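PDB 4R5O: quinonprotein alcohol dehydrogenase-like protein, which is of unknown function but binds calcium and joins an immunoglobulin-like beta-sandwich domain to a seven-bladed beta-propeller. Local coordinates for residues F104-D109 against H411-G416. Sequence-based numbering, arbitrary orientation.
Sequences FFYVAD and HTVDCG. With CA (calcium ion), chain M.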
loop_
_atom_site.group_PDB
_atom_site.type_symbol
_atom_site.label_atom_id
_atom_site.label_comp_id
_atom_site.label_asym_id
_atom_site.label_seq_id
_atom_site.Cartn_x
_atom_site.Cartn_y
_atom_site.Cartn_z
ATOM N N PHE A 104 -4.765 8.511 -5.077
ATOM C CA PHE A 104 -4.354 7.581 -3.998
ATOM C C PHE A 104 -3.954 6.212 -4.535
ATOM O O PHE A 104 -4.460 5.794 -5.584
ATOM C CB PHE A 104 -5.490 7.386 -2.964
ATOM C CG PHE A 104 -6.786 6.883 -3.563
ATOM C CD1 PHE A 104 -6.996 5.524 -3.769
ATOM C CD2 PHE A 104 -7.805 7.767 -3.900
ATOM C CE1 PHE A 104 -8.190 5.063 -4.333
ATOM C CE2 PHE A 104 -8.993 7.308 -4.466
ATOM C CZ PHE A 104 -9.186 5.958 -4.660
ATOM N N PHE A 105 -3.090 5.495 -3.783
ATOM C CA PHE A 105 -2.736 4.104 -4.101
ATOM C C PHE A 105 -3.792 3.204 -3.504
ATOM O O PHE A 105 -4.480 3.609 -2.573
ATOM C CB PHE A 105 -1.323 3.702 -3.614
ATOM C CG PHE A 105 -0.135 4.534 -4.079
ATOM C CD1 PHE A 105 0.414 4.350 -5.348
ATOM C CD2 PHE A 105 0.472 5.447 -3.222
ATOM C CE1 PHE A 105 1.520 5.095 -5.759
ATOM C CE2 PHE A 105 1.587 6.183 -3.626
ATOM C CZ PHE A 105 2.101 6.003 -4.885
ATOM N N TYR A 106 -3.998 2.040 -4.063
ATOM C CA TYR A 106 -4.932 1.090 -3.480
ATOM C C TYR A 106 -4.335 -0.277 -3.714
ATOM O O TYR A 106 -3.846 -0.573 -4.808
ATOM C CB TYR A 106 -6.394 1.225 -3.995
ATOM C CG TYR A 106 -6.634 0.965 -5.471
ATOM C CD1 TYR A 106 -6.527 1.990 -6.405
ATOM C CD2 TYR A 106 -7.076 -0.280 -5.918
ATOM C CE1 TYR A 106 -6.770 1.763 -7.759
ATOM C CE2 TYR A 106 -7.319 -0.520 -7.267
ATOM C CZ TYR A 106 -7.172 0.509 -8.184
ATOM O OH TYR A 106 -7.396 0.293 -9.514
ATOM N N VAL A 107 -4.263 -1.058 -2.642
ATOM C CA VAL A 107 -3.697 -2.398 -2.643
ATOM C C VAL A 107 -4.834 -3.357 -3.002
ATOM O O VAL A 107 -5.789 -3.493 -2.250
ATOM C CB VAL A 107 -3.012 -2.713 -1.280
ATOM C CG1 VAL A 107 -2.409 -4.122 -1.267
ATOM C CG2 VAL A 107 -1.954 -1.666 -0.959
ATOM N N ALA A 108 -4.764 -3.936 -4.192
ATOM C CA ALA A 108 -5.724 -4.883 -4.765
ATOM C C ALA A 108 -4.996 -5.789 -5.732
ATOM O O ALA A 108 -4.055 -5.344 -6.383
ATOM C CB ALA A 108 -6.873 -4.145 -5.454
ATOM N N ASP A 109 -5.378 -7.070 -5.766
ATOM C CA ASP A 109 -4.803 -8.179 -6.539
ATOM C C ASP A 109 -3.291 -8.259 -6.266
ATOM O O ASP A 109 -2.492 -8.442 -7.179
ATOM C CB ASP A 109 -5.102 -8.094 -8.063
ATOM C CG ASP A 109 -5.062 -9.435 -8.828
ATOM O OD1 ASP A 109 -5.224 -10.512 -8.184
ATOM O OD2 ASP A 109 -4.964 -9.405 -10.063
ATOM N N HIS A 411 -16.277 9.689 -6.791
ATOM C CA HIS A 411 -15.558 8.699 -7.595
ATOM C C HIS A 411 -16.011 7.291 -7.284
ATOM O O HIS A 411 -16.399 6.995 -6.160
ATOM C CB HIS A 411 -14.042 8.784 -7.353
ATOM C CG HIS A 411 -13.448 10.144 -7.519
ATOM N ND1 HIS A 411 -13.045 10.600 -8.732
ATOM C CD2 HIS A 411 -13.201 11.097 -6.599
ATOM C CE1 HIS A 411 -12.582 11.822 -8.526
ATOM N NE2 HIS A 411 -12.642 12.153 -7.258
ATOM N N THR A 412 -15.927 6.416 -8.277
ATOM C CA THR A 412 -16.209 5.000 -8.152
ATOM C C THR A 412 -15.076 4.301 -8.879
ATOM O O THR A 412 -14.871 4.538 -10.074
ATOM C CB THR A 412 -17.616 4.643 -8.656
ATOM O OG1 THR A 412 -18.587 5.400 -7.938
ATOM C CG2 THR A 412 -17.931 3.156 -8.503
ATOM N N VAL A 413 -14.294 3.514 -8.149
ATOM C CA VAL A 413 -13.186 2.736 -8.695
ATOM C C VAL A 413 -13.643 1.286 -8.739
ATOM O O VAL A 413 -13.900 0.700 -7.689
ATOM C CB VAL A 413 -11.883 2.931 -7.880
ATOM C CG1 VAL A 413 -10.693 2.266 -8.569
ATOM C CG2 VAL A 413 -11.605 4.406 -7.628
ATOM N N ASP A 414 -13.818 0.722 -9.933
ATOM C CA ASP A 414 -14.247 -0.667 -10.054
ATOM C C ASP A 414 -13.042 -1.546 -9.792
ATOM O O ASP A 414 -11.971 -1.299 -10.334
ATOM C CB ASP A 414 -14.897 -0.947 -11.424
ATOM C CG ASP A 414 -15.492 -2.343 -11.611
ATOM O OD1 ASP A 414 -15.735 -3.038 -10.586
ATOM O OD2 ASP A 414 -15.759 -2.724 -12.779
ATOM N N CYS A 415 -13.191 -2.509 -8.886
ATOM C CA CYS A 415 -12.087 -3.378 -8.499
ATOM C C CYS A 415 -12.385 -4.832 -8.893
ATOM O O CYS A 415 -11.493 -5.682 -8.803
ATOM C CB CYS A 415 -11.814 -3.251 -7.000
ATOM S SG CYS A 415 -11.203 -1.623 -6.496
ATOM N N GLY A 416 -13.615 -5.089 -9.330
ATOM C CA GLY A 416 -14.051 -6.409 -9.755
ATOM C C GLY A 416 -14.029 -7.449 -8.660
ATOM O O GLY A 416 -14.491 -7.196 -7.554
HETATM CA CA CA M . -14.615 4.409 -12.344
HETATM O O HOH W 1 -12.109 3.527 -12.310
HETATM O O HOH W 2 -16.291 2.463 -12.215
#
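Two neighbouring blades of the beta-propeller pack against each other here through the side chains of Phe104, Tyr106, Val413 and Cys415. Strands 104-108 and 411-416 run nearly parallel, at 15°, with axes 10.0 Å apart, a spacing of packed sheets rather than of paired strands. Each methyl of Val413 meets a different ring. CG1, anti to the backbone N (chi1 -172°), reaches Tyr106 CZ at 4.0 Å and lies as close to CE1 and OH, packing obliquely against the hydroxyl end of the ring. CG2 is directed to Phe104 CZ, 4.1 Å away. Cys415 SG comes nearest Tyr106 CE2, at 4.1 Å; this sulfur-aromatic contact is oblique, the sulfur lying 44° off the ring normal. Were Tyr106 replaced by an alanine, Val413 CG1 and Cys415 SG would probably lose the ring they share and a gap would open between the blades. On strand 411-416, Thr412 O binds a calcium ion at 2.3 Å, and Asp414 OD1 accepts a bond from Gly416 N in an Asx turn. Strand 103-108 lies between strands 111-116 and 422-424, so the C-terminal strand completes its blade and closes the ring, whereas strand 409-416 is the outermost of the preceding blade. Tyr106 and Val413 both touch Ile400 of strand 397-403, and Tyr115 of strand 111-116 links the blades again through a hydrogen bond between its OH and His411 ND1.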